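Local coordinates for probable transcriptional regulator (Pseudomonas aeruginosa, PDB 2NNN), which probably acts as a DNA-binding transcriptional regulator of the MarR family, working as a dimer of winged-helix subunits, at residues A63-A66 with A67-K70; V73-L76 with D77-G80; T39-A42 with A43-R46; I13-I16 with L17-A20. All coordinates share one frame; numbering follows the deposited sequence.

Contact 1: A63-A66 with A67-K70; sequences AMDA and ATIK
D65 O accepts the N-H of I69 in the first turn of helix 66-78, part of the winged helix-turn-helix. The D65 O to I69 N distance is 2.6 Å, and the bond is nearly straight at the hydrogen (175°). In the next one, K70 N to A66 O at 2.9 Å, the donor is tilted 33° from the carbonyl plane.

The buried side is apolar. M64, a selenomethionine, crosses T68 and I69 at about a right angle; its CG meets the methyl T68 CG2 at 3.8 Å, and SE lies 4.1 Å from I69 CD1. The chi1 of T68 (-50°) turns that methyl against M64 and sets OG1 beside the backbone N. Behind the pair, M64 packs on T39 and I69 on A43, both of helix 38-50, while R18 of the second subunit also touches M64.

The other side is exposed and hydrated, and loose apart from one close approach, D65 CB to T68 OG1 at 3.1 Å. One water links the two residues, accepting from D65 N at 2.9 Å and bonding to T68 OG1 at 3.2 Å. D65 occupies the N-cap position, yet its carboxylate makes no capping bond. The first turn thus rests on main-chain bonds and an apolar inner face, with the water bridging D65 N and T68 OG1 outside, and the nearby carboxylate may still interact favourably with the helix dipole.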
ATOM      1  N   ALA A  63       9.613   0.978  -8.672  1.00 36.06           N
ATOM      2  CA  ALA A  63       8.199   1.334  -8.857  1.00 35.94           C
ATOM      3  C   ALA A  63       7.842   2.715  -8.297  1.00 36.36           C
ATOM      4  O   ALA A  63       6.840   2.889  -7.612  1.00 36.01           O
ATOM      5  CB  ALA A  63       7.292   0.247  -8.295  1.00 35.79           C
HETATM    6  N   MSE A  64       8.666   3.699  -8.611  1.00 37.06           N
HETATM    7  CA  MSE A  64       8.470   5.037  -8.105  1.00 39.24           C
HETATM    8  C   MSE A  64       8.456   6.109  -9.181  1.00 39.32           C
HETATM    9  O   MSE A  64       9.286   6.135 -10.097  1.00 39.86           O
HETATM   10  CB  MSE A  64       9.505   5.389  -7.028  1.00 38.58           C
HETATM   11  CG  MSE A  64       9.093   4.926  -5.640  1.00 39.53           C
HETATM   12 SE   MSE A  64      10.326   5.431  -4.231  1.00 43.37          SE
HETATM   13  CE  MSE A  64      11.517   3.895  -4.130  1.00 36.13           C
ATOM     14  N   ASP A  65       7.476   6.986  -9.024  1.00 39.76           N
ATOM     15  CA  ASP A  65       7.297   8.212  -9.782  1.00 40.09           C
ATOM     16  C   ASP A  65       8.512   9.091  -9.757  1.00 39.68           C
ATOM     17  O   ASP A  65       9.278   9.043  -8.800  1.00 39.69           O
ATOM     18  CB  ASP A  65       6.210   9.019  -9.083  1.00 40.60           C
ATOM     19  CG  ASP A  65       5.094   9.286  -9.956  1.00 42.23           C
ATOM     20  OD1 ASP A  65       5.260   8.981 -11.146  1.00 46.31           O
ATOM     21  OD2 ASP A  65       4.053   9.767  -9.474  1.00 46.57           O
ATOM     22  N   ALA A  66       8.638   9.933 -10.781  1.00 39.15           N
ATOM     23  CA  ALA A  66       9.638  10.996 -10.825  1.00 38.88           C
ATOM     24  C   ALA A  66       9.539  11.907  -9.605  1.00 38.68           C
ATOM     25  O   ALA A  66      10.543  12.189  -8.951  1.00 38.47           O
ATOM     26  CB  ALA A  66       9.489  11.812 -12.121  1.00 39.09           C
ATOM     27  N   ALA A  67       8.324  12.362  -9.310  1.00 38.76           N
ATOM     28  CA  ALA A  67       8.042  13.148  -8.104  1.00 39.06           C
ATOM     29  C   ALA A  67       8.304  12.363  -6.803  1.00 39.40           C
ATOM     30  O   ALA A  67       8.849  12.915  -5.848  1.00 40.13           O
ATOM     31  CB  ALA A  67       6.609  13.674  -8.133  1.00 38.63           C
ATOM     32  N   THR A  68       7.923  11.085  -6.774  1.00 39.34           N
ATOM     33  CA  THR A  68       8.157  10.232  -5.611  1.00 39.07           C
ATOM     34  C   THR A  68       9.638   9.952  -5.389  1.00 39.26           C
ATOM     35  O   THR A  68      10.130  10.142  -4.287  1.00 39.42           O
ATOM     36  CB  THR A  68       7.376   8.900  -5.704  1.00 39.04           C
ATOM     37  OG1 THR A  68       6.012   9.177  -6.018  1.00 38.86           O
ATOM     38  CG2 THR A  68       7.423   8.132  -4.381  1.00 39.19           C
ATOM     39  N   ILE A  69      10.348   9.504  -6.427  1.00 39.64           N
ATOM     40  CA  ILE A  69      11.772   9.234  -6.294  1.00 39.78           C
ATOM     41  C   ILE A  69      12.557  10.503  -6.027  1.00 40.71           C
ATOM     42  O   ILE A  69      13.544  10.469  -5.298  1.00 41.37           O
ATOM     43  CB  ILE A  69      12.375   8.437  -7.480  1.00 39.49           C
ATOM     44  CG1 ILE A  69      13.755   7.883  -7.103  1.00 38.61           C
ATOM     45  CG2 ILE A  69      12.453   9.281  -8.750  1.00 39.04           C
ATOM     46  CD1 ILE A  69      13.724   6.777  -6.061  1.00 39.24           C
ATOM     47  N   LYS A  70      12.110  11.617  -6.607  1.00 41.66           N
ATOM     48  CA  LYS A  70      12.727  12.919  -6.375  1.00 42.49           C
ATOM     49  C   LYS A  70      12.884  13.184  -4.876  1.00 42.78           C
ATOM     50  O   LYS A  70      13.955  13.567  -4.415  1.00 42.77           O
ATOM     51  CB  LYS A  70      11.881  14.022  -7.003  1.00 42.57           C
ATOM     52  CG  LYS A  70      12.576  15.375  -7.054  1.00 45.06           C
ATOM     53  CD  LYS A  70      11.673  16.446  -7.663  1.00 47.22           C
ATOM     54  CE  LYS A  70      12.210  17.844  -7.382  1.00 49.63           C
ATOM     55  NZ  LYS A  70      13.281  18.238  -8.350  1.00 51.44           N
TER
HETATM   56  O   HOH W   1       5.185   6.392  -7.324  1.00 34.48           O

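Contact 2: V73-L76 with D77-G80; sequences VERL and DKRG
E74 O and the N-H of K78 bond across the last turn of helix 66-78, which ends in a Schellman motif at G80. This helix is probably the DNA-recognition helix, as in other MarR-type winged helices, and G80 leads from it towards the wing strand 82-87.

The main-chain bonds come first. K78 N to E74 O is 2.9 Å and almost straight (173°). D77 N shares itself between V73 O at 2.8 Å and E74 O at 3.0 Å, both weak bonds with angles near 125°. Beyond them G80, with positive phi, gives its N-H to D77 O at 2.6 Å.

Contacts of CH groups with carbonyls form a second kind. The alkyl part of R79 lies against R75 O, with CG 3.4 Å from that oxygen, and D77 CB sits 3.2 Å from E74 O.

Apolar packing faces the neighbouring helices, L76 on Q40 of helix 38-50 and V73 on L58 of helix 55-61.

Two charged side chains have their strongest partners outside the segments. D77 OD2 forms a salt bridge with R84 of strand 82-87, tying the helix to the wing, while R75 NE bonds to G71 O one turn back. The K78 chain bends at chi3, laying NZ beside the aliphatic R75 CG at 4.0 Å, still well clear of the R75 guanidinium.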
ATOM      1  N   VAL A  73      15.034  10.555  -2.775  1.00 44.10           N
ATOM      2  CA  VAL A  73      16.463  10.835  -2.963  1.00 44.55           C
ATOM      3  C   VAL A  73      16.889  12.102  -2.209  1.00 45.21           C
ATOM      4  O   VAL A  73      17.975  12.150  -1.637  1.00 44.85           O
ATOM      5  CB  VAL A  73      16.859  10.907  -4.460  1.00 44.42           C
ATOM      6  CG1 VAL A  73      18.268  11.476  -4.633  1.00 43.95           C
ATOM      7  CG2 VAL A  73      16.787   9.534  -5.098  1.00 43.80           C
ATOM      8  N   GLU A  74      16.021  13.108  -2.189  1.00 46.22           N
ATOM      9  CA  GLU A  74      16.300  14.331  -1.435  1.00 47.92           C
ATOM     10  C   GLU A  74      16.358  14.102   0.078  1.00 48.04           C
ATOM     11  O   GLU A  74      17.252  14.619   0.741  1.00 48.34           O
ATOM     12  CB  GLU A  74      15.325  15.452  -1.808  1.00 47.59           C
ATOM     13  CG  GLU A  74      15.661  16.099  -3.152  1.00 49.23           C
ATOM     14  CD  GLU A  74      14.536  16.962  -3.726  1.00 50.22           C
ATOM     15  OE1 GLU A  74      13.521  17.187  -3.021  1.00 52.97           O
ATOM     16  OE2 GLU A  74      14.670  17.422  -4.892  1.00 53.89           O
ATOM     17  N   ARG A  75      15.428  13.309   0.611  1.00 48.70           N
ATOM     18  CA  ARG A  75      15.455  12.926   2.024  1.00 49.61           C
ATOM     19  C   ARG A  75      16.646  12.029   2.366  1.00 49.12           C
ATOM     20  O   ARG A  75      17.211  12.129   3.446  1.00 49.53           O
ATOM     21  CB  ARG A  75      14.139  12.273   2.443  1.00 49.42           C
ATOM     22  CG  ARG A  75      12.969  13.259   2.491  1.00 51.45           C
ATOM     23  CD  ARG A  75      11.635  12.566   2.736  1.00 52.18           C
ATOM     24  NE  ARG A  75      11.307  11.603   1.678  1.00 58.23           N
ATOM     25  CZ  ARG A  75      10.314  10.718   1.744  1.00 59.87           C
ATOM     26  NH1 ARG A  75       9.537  10.651   2.825  1.00 61.97           N
ATOM     27  NH2 ARG A  75      10.103   9.887   0.736  1.00 60.55           N
ATOM     28  N   LEU A  76      17.026  11.162   1.433  1.00 49.11           N
ATOM     29  CA  LEU A  76      18.245  10.368   1.541  1.00 48.73           C
ATOM     30  C   LEU A  76      19.493  11.275   1.488  1.00 49.27           C
ATOM     31  O   LEU A  76      20.541  10.941   2.048  1.00 49.06           O
ATOM     32  CB  LEU A  76      18.273   9.347   0.404  1.00 48.74           C
ATOM     33  CG  LEU A  76      18.367   7.831   0.637  1.00 48.20           C
ATOM     34  CD1 LEU A  76      17.519   7.351   1.798  1.00 46.94           C
ATOM     35  CD2 LEU A  76      17.997   7.071  -0.635  1.00 47.70           C
ATOM     36  N   ASP A  77      19.365  12.427   0.823  1.00 50.03           N
ATOM     37  CA  ASP A  77      20.462  13.390   0.691  1.00 50.35           C
ATOM     38  C   ASP A  77      20.674  14.166   1.982  1.00 50.49           C
ATOM     39  O   ASP A  77      21.787  14.241   2.492  1.00 50.19           O
ATOM     40  CB  ASP A  77      20.206  14.355  -0.468  1.00 50.49           C
ATOM     41  CG  ASP A  77      21.445  15.166  -0.842  1.00 51.67           C
ATOM     42  OD1 ASP A  77      22.560  14.807  -0.395  1.00 52.05           O
ATOM     43  OD2 ASP A  77      21.304  16.167  -1.582  1.00 52.03           O
ATOM     44  N   LYS A  78      19.590  14.743   2.494  1.00 50.94           N
ATOM     45  CA  LYS A  78      19.554  15.403   3.799  1.00 51.31           C
ATOM     46  C   LYS A  78      20.298  14.594   4.878  1.00 50.93           C
ATOM     47  O   LYS A  78      20.920  15.170   5.772  1.00 51.22           O
ATOM     48  CB  LYS A  78      18.089  15.626   4.202  1.00 51.35           C
ATOM     49  CG  LYS A  78      17.844  16.514   5.433  1.00 52.29           C
ATOM     50  CD  LYS A  78      16.400  16.355   5.947  1.00 52.78           C
ATOM     51  CE  LYS A  78      15.342  16.707   4.873  1.00 55.24           C
ATOM     52  NZ  LYS A  78      13.987  16.107   5.144  1.00 56.04           N
ATOM     53  N   ARG A  79      20.242  13.268   4.783  1.00 50.26           N
ATOM     54  CA  ARG A  79      20.925  12.390   5.734  1.00 49.61           C
ATOM     55  C   ARG A  79      22.378  12.088   5.365  1.00 48.46           C
ATOM     56  O   ARG A  79      23.076  11.413   6.118  1.00 48.35           O
ATOM     57  CB  ARG A  79      20.145  11.082   5.908  1.00 49.95           C
ATOM     58  CG  ARG A  79      18.721  11.293   6.354  1.00 52.05           C
ATOM     59  CD  ARG A  79      17.925  10.025   6.238  1.00 56.36           C
ATOM     60  NE  ARG A  79      18.322   9.061   7.265  1.00 59.97           N
ATOM     61  CZ  ARG A  79      17.615   8.780   8.357  1.00 60.16           C
ATOM     62  NH1 ARG A  79      16.449   9.380   8.582  1.00 59.49           N
ATOM     63  NH2 ARG A  79      18.078   7.882   9.219  1.00 60.43           N
ATOM     64  N   GLY A  80      22.832  12.590   4.222  1.00 47.54           N
ATOM     65  CA  GLY A  80      24.205  12.362   3.754  1.00 46.49           C
ATOM     66  C   GLY A  80      24.431  11.010   3.092  1.00 45.93           C
ATOM     67  O   GLY A  80      25.568  10.550   2.986  1.00 45.72           O
TER

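Contact 3: T39-A42 with A43-R46; sequences TQWA and ALVR
W41 meets V45 one turn further along helix 38-50, with the valine methyl CG2 lying over one face of the indole. V45 CG2 stands 3.5 Å from the centroid of the five-membered ring, 19° off the ring normal, a CH-pi contact offset toward the rim. A chi1 of 175° swings the indole outward from the helix, with its five-membered ring over V45 CG2. The same methyl also lies 3.1 Å from W41 O. L44 CD2 approaches the benzene half obliquely, 3.8 Å from W41 CZ3. Around them L106 and A113 of helix 100-121 touch W41, and L106 touches V45 as well.

In the winged helix-turn-helix of MarR proteins, this helix backs the one that corresponds here to 66-78, and A43 belongs to that side, packing on V72. A43 CB rests 3.6 Å from T39 O, the acceptor of A43 N in a bond of 3.0 Å.

A42 looks another way, toward the second subunit, where L9 meets it. The A42 carbonyl receives R46 N, with 2.8 Å between A42 O and R46 N. The guanidinium of R46 is gripped several times over: by E49 in a salt bridge, by L61 O in a hydrogen bond, and by D10 of the second subunit in another salt bridge.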
ATOM      1  N   THR A  39      10.415   2.786   1.348  1.00 33.69           N
ATOM      2  CA  THR A  39      10.796   3.228  -0.005  1.00 33.67           C
ATOM      3  C   THR A  39      12.160   3.883   0.023  1.00 34.30           C
ATOM      4  O   THR A  39      12.970   3.677  -0.888  1.00 34.90           O
ATOM      5  CB  THR A  39       9.749   4.168  -0.653  1.00 33.58           C
ATOM      6  OG1 THR A  39       9.394   5.210   0.258  1.00 33.84           O
ATOM      7  CG2 THR A  39       8.483   3.398  -0.991  1.00 33.46           C
ATOM      8  N   GLN A  40      12.429   4.648   1.082  1.00 34.29           N
ATOM      9  CA  GLN A  40      13.770   5.169   1.314  1.00 34.56           C
ATOM     10  C   GLN A  40      14.822   4.063   1.308  1.00 34.07           C
ATOM     11  O   GLN A  40      15.888   4.237   0.728  1.00 34.86           O
ATOM     12  CB  GLN A  40      13.833   5.995   2.603  1.00 34.42           C
ATOM     13  CG  GLN A  40      13.318   7.417   2.410  1.00 34.36           C
ATOM     14  CD  GLN A  40      13.035   8.139   3.714  1.00 35.78           C
ATOM     15  OE1 GLN A  40      13.537   7.768   4.776  1.00 35.04           O
ATOM     16  NE2 GLN A  40      12.225   9.190   3.633  1.00 35.92           N
ATOM     17  N   TRP A  41      14.486   2.926   1.909  1.00 33.28           N
ATOM     18  CA  TRP A  41      15.369   1.750   2.004  1.00 32.77           C
ATOM     19  C   TRP A  41      15.518   1.071   0.650  1.00 32.63           C
ATOM     20  O   TRP A  41      16.625   0.680   0.268  1.00 33.54           O
ATOM     21  CB  TRP A  41      14.825   0.752   3.047  1.00 31.56           C
ATOM     22  CG  TRP A  41      15.607  -0.555   3.135  1.00 32.02           C
ATOM     23  CD1 TRP A  41      15.193  -1.796   2.710  1.00 31.33           C
ATOM     24  CD2 TRP A  41      16.927  -0.753   3.704  1.00 31.66           C
ATOM     25  NE1 TRP A  41      16.166  -2.739   2.974  1.00 32.01           N
ATOM     26  CE2 TRP A  41      17.239  -2.127   3.575  1.00 30.96           C
ATOM     27  CE3 TRP A  41      17.872   0.099   4.301  1.00 31.38           C
ATOM     28  CZ2 TRP A  41      18.463  -2.661   4.005  1.00 31.32           C
ATOM     29  CZ3 TRP A  41      19.087  -0.441   4.737  1.00 30.66           C
ATOM     30  CH2 TRP A  41      19.367  -1.805   4.585  1.00 30.06           C
ATOM     31  N   ALA A  42      14.399   0.930  -0.064  1.00 32.49           N
ATOM     32  CA  ALA A  42      14.360   0.327  -1.404  1.00 32.53           C
ATOM     33  C   ALA A  42      15.277   1.065  -2.380  1.00 32.70           C
ATOM     34  O   ALA A  42      16.045   0.430  -3.108  1.00 32.84           O
ATOM     35  CB  ALA A  42      12.928   0.310  -1.946  1.00 32.04           C
ATOM     36  N   ALA A  43      15.173   2.393  -2.403  1.00 32.87           N
ATOM     37  CA  ALA A  43      16.055   3.233  -3.224  1.00 33.66           C
ATOM     38  C   ALA A  43      17.503   3.087  -2.804  1.00 34.22           C
ATOM     39  O   ALA A  43      18.368   3.034  -3.648  1.00 34.91           O
ATOM     40  CB  ALA A  43      15.645   4.682  -3.155  1.00 33.42           C
ATOM     41  N   LEU A  44      17.763   3.012  -1.501  1.00 34.94           N
ATOM     42  CA  LEU A  44      19.137   2.822  -0.996  1.00 35.36           C
ATOM     43  C   LEU A  44      19.696   1.471  -1.461  1.00 35.36           C
ATOM     44  O   LEU A  44      20.800   1.398  -2.007  1.00 35.64           O
ATOM     45  CB  LEU A  44      19.159   2.876   0.537  1.00 34.72           C
ATOM     46  CG  LEU A  44      20.518   3.038   1.198  1.00 35.41           C
ATOM     47  CD1 LEU A  44      20.891   4.530   1.282  1.00 37.67           C
ATOM     48  CD2 LEU A  44      20.522   2.402   2.585  1.00 35.64           C
ATOM     49  N   VAL A  45      18.923   0.409  -1.224  1.00 35.14           N
ATOM     50  CA  VAL A  45      19.276  -0.926  -1.685  1.00 34.93           C
ATOM     51  C   VAL A  45      19.552  -0.923  -3.193  1.00 35.78           C
ATOM     52  O   VAL A  45      20.611  -1.371  -3.613  1.00 35.83           O
ATOM     53  CB  VAL A  45      18.200  -1.976  -1.282  1.00 34.66           C
ATOM     54  CG1 VAL A  45      18.501  -3.344  -1.875  1.00 32.16           C
ATOM     55  CG2 VAL A  45      18.109  -2.068   0.244  1.00 33.49           C
ATOM     56  N   ARG A  46      18.625  -0.381  -3.984  1.00 36.59           N
ATOM     57  CA  ARG A  46      18.766  -0.373  -5.438  1.00 37.79           C
ATOM     58  C   ARG A  46      20.009   0.376  -5.941  1.00 38.81           C
ATOM     59  O   ARG A  46      20.713  -0.130  -6.813  1.00 39.03           O
ATOM     60  CB  ARG A  46      17.499   0.154  -6.121  1.00 37.76           C
ATOM     61  CG  ARG A  46      17.468  -0.053  -7.636  1.00 37.07           C
ATOM     62  CD  ARG A  46      17.359  -1.525  -7.990  1.00 38.19           C
ATOM     63  NE  ARG A  46      15.971  -1.985  -7.973  1.00 40.76           N
ATOM     64  CZ  ARG A  46      15.594  -3.262  -7.990  1.00 41.07           C
ATOM     65  NH1 ARG A  46      16.489  -4.240  -7.997  1.00 40.89           N
ATOM     66  NH2 ARG A  46      14.309  -3.566  -7.984  1.00 41.63           N
TER

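Contact 4: I13-I16 with L17-A20; sequences IGFI and LRQA
I13 to A20 form two regular turns at the start of helix 13-31, with four successive bonds, 2.9 Å for L17 N to I13 O and 3.0 Å for each of R18 N to G14 O, Q19 N to F15 O and A20 N to I16 O.

F15 organises the side chains. With chi1 at -176° the ring stands out from the helix, where Q19 can reach one face and R18 its edge. The amide of Q19 stacks over that face, its plane 19° from that of the ring. R18 NH2 comes instead to the ring edge, near its plane, 3.6 Å from F15 CE1, the guanidinium turned 56° to the ring. On another side of the helix L17 CG sits 3.2 Å from I13 O and 4.3 Å from I13 CG1.

The second subunit lies within reach of all eight residues. R18 NH2 bonds to T62 O of that subunit, and R18 packs on T39 of its helix 38-50; I13 meets N117 of its helix 100-121, L17 touches N21 of its helix 13-31, and I16 lies on its C-terminal I140, embedding these two turns in the dimer interface.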
ATOM      1  N   ILE A  13      -9.761  -8.210  -2.813  1.00 38.07           N
ATOM      2  CA  ILE A  13      -8.309  -8.306  -2.802  1.00 36.67           C
ATOM      3  C   ILE A  13      -7.604  -6.966  -2.584  1.00 36.03           C
ATOM      4  O   ILE A  13      -6.504  -6.930  -2.050  1.00 36.79           O
ATOM      5  CB  ILE A  13      -7.776  -9.058  -4.044  1.00 36.75           C
ATOM      6  CG1 ILE A  13      -6.324  -9.518  -3.828  1.00 35.64           C
ATOM      7  CG2 ILE A  13      -7.927  -8.212  -5.306  1.00 37.42           C
ATOM      8  CD1 ILE A  13      -6.190 -10.687  -2.873  1.00 33.67           C
ATOM      9  N   GLY A  14      -8.238  -5.866  -2.951  1.00 35.07           N
ATOM     10  CA  GLY A  14      -7.679  -4.540  -2.662  1.00 34.82           C
ATOM     11  C   GLY A  14      -7.579  -4.216  -1.179  1.00 34.33           C
ATOM     12  O   GLY A  14      -6.561  -3.725  -0.717  1.00 34.57           O
ATOM     13  N   PHE A  15      -8.647  -4.498  -0.440  1.00 34.26           N
ATOM     14  CA  PHE A  15      -8.692  -4.324   1.018  1.00 33.82           C
ATOM     15  C   PHE A  15      -7.618  -5.190   1.691  1.00 33.43           C
ATOM     16  O   PHE A  15      -6.883  -4.722   2.563  1.00 33.32           O
ATOM     17  CB  PHE A  15     -10.100  -4.694   1.512  1.00 33.65           C
ATOM     18  CG  PHE A  15     -10.326  -4.480   2.986  1.00 35.01           C
ATOM     19  CD1 PHE A  15      -9.852  -3.331   3.638  1.00 34.77           C
ATOM     20  CD2 PHE A  15     -11.055  -5.411   3.725  1.00 35.97           C
ATOM     21  CE1 PHE A  15     -10.059  -3.140   4.987  1.00 33.62           C
ATOM     22  CE2 PHE A  15     -11.274  -5.220   5.091  1.00 36.15           C
ATOM     23  CZ  PHE A  15     -10.783  -4.081   5.719  1.00 34.76           C
ATOM     24  N   ILE A  16      -7.527  -6.445   1.254  1.00 32.74           N
ATOM     25  CA  ILE A  16      -6.543  -7.403   1.748  1.00 32.11           C
ATOM     26  C   ILE A  16      -5.117  -6.917   1.470  1.00 31.67           C
ATOM     27  O   ILE A  16      -4.292  -6.893   2.363  1.00 31.21           O
ATOM     28  CB  ILE A  16      -6.786  -8.805   1.116  1.00 32.48           C
ATOM     29  CG1 ILE A  16      -8.205  -9.312   1.464  1.00 32.83           C
ATOM     30  CG2 ILE A  16      -5.700  -9.806   1.546  1.00 31.30           C
ATOM     31  CD1 ILE A  16      -8.546 -10.685   0.884  1.00 32.48           C
ATOM     32  N   LEU A  17      -4.845  -6.504   0.229  1.00 31.59           N
ATOM     33  CA  LEU A  17      -3.529  -5.948  -0.130  1.00 30.90           C
ATOM     34  C   LEU A  17      -3.140  -4.764   0.725  1.00 30.40           C
ATOM     35  O   LEU A  17      -2.011  -4.687   1.171  1.00 30.72           O
ATOM     36  CB  LEU A  17      -3.464  -5.559  -1.607  1.00 30.67           C
ATOM     37  CG  LEU A  17      -3.372  -6.703  -2.601  1.00 29.72           C
ATOM     38  CD1 LEU A  17      -3.473  -6.140  -4.028  1.00 28.82           C
ATOM     39  CD2 LEU A  17      -2.092  -7.483  -2.370  1.00 28.02           C
ATOM     40  N   ARG A  18      -4.080  -3.857   0.966  1.00 30.65           N
ATOM     41  CA  ARG A  18      -3.829  -2.680   1.804  1.00 30.78           C
ATOM     42  C   ARG A  18      -3.456  -3.071   3.230  1.00 30.85           C
ATOM     43  O   ARG A  18      -2.511  -2.532   3.805  1.00 31.29           O
ATOM     44  CB  ARG A  18      -5.040  -1.737   1.808  1.00 30.67           C
ATOM     45  CG  ARG A  18      -4.858  -0.570   2.770  1.00 31.22           C
ATOM     46  CD  ARG A  18      -5.766   0.617   2.482  1.00 32.40           C
ATOM     47  NE  ARG A  18      -7.204   0.408   2.731  1.00 34.24           N
ATOM     48  CZ  ARG A  18      -7.787   0.292   3.930  1.00 33.96           C
ATOM     49  NH1 ARG A  18      -7.066   0.301   5.043  1.00 33.04           N
ATOM     50  NH2 ARG A  18      -9.109   0.147   4.011  1.00 32.47           N
ATOM     51  N   GLN A  19      -4.196  -4.017   3.795  1.00 30.55           N
ATOM     52  CA  GLN A  19      -3.940  -4.478   5.166  1.00 30.46           C
ATOM     53  C   GLN A  19      -2.588  -5.151   5.340  1.00 29.87           C
ATOM     54  O   GLN A  19      -1.895  -4.882   6.312  1.00 29.29           O
ATOM     55  CB  GLN A  19      -5.032  -5.438   5.603  1.00 30.53           C
ATOM     56  CG  GLN A  19      -6.353  -4.763   5.845  1.00 32.26           C
ATOM     57  CD  GLN A  19      -7.412  -5.766   6.102  1.00 34.62           C
ATOM     58  OE1 GLN A  19      -7.973  -6.356   5.181  1.00 39.45           O
ATOM     59  NE2 GLN A  19      -7.681  -5.996   7.347  1.00 33.32           N
ATOM     60  N   ALA A  20      -2.240  -6.046   4.407  1.00 30.08           N
ATOM     61  CA  ALA A  20      -0.911  -6.674   4.350  1.00 29.67           C
ATOM     62  C   ALA A  20       0.182  -5.601   4.231  1.00 30.16           C
ATOM     63  O   ALA A  20       1.228  -5.676   4.888  1.00 30.48           O
ATOM     64  CB  ALA A  20      -0.841  -7.639   3.186  1.00 29.63           C
TER

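In the fold
From the N terminus, contact 4 comes first, on helix 13-31, then contact 3 on helix 38-50, contact 1 at the start of helix 66-78 and contact 2 at its end. Each is a local turn closing no long loop, and they run in series without nesting or crossing. Contact 3 is the hub: contacts 1 and 2 both rest on helix 38-50 there, from the two ends of helix 66-78, and their centres are each about 12 Å from that of contact 3. Contact 4 lies apart, centres about 23 Å from contact 3 and 30 Å from contact 2; like contacts 1 and 3, it touches the second subunit.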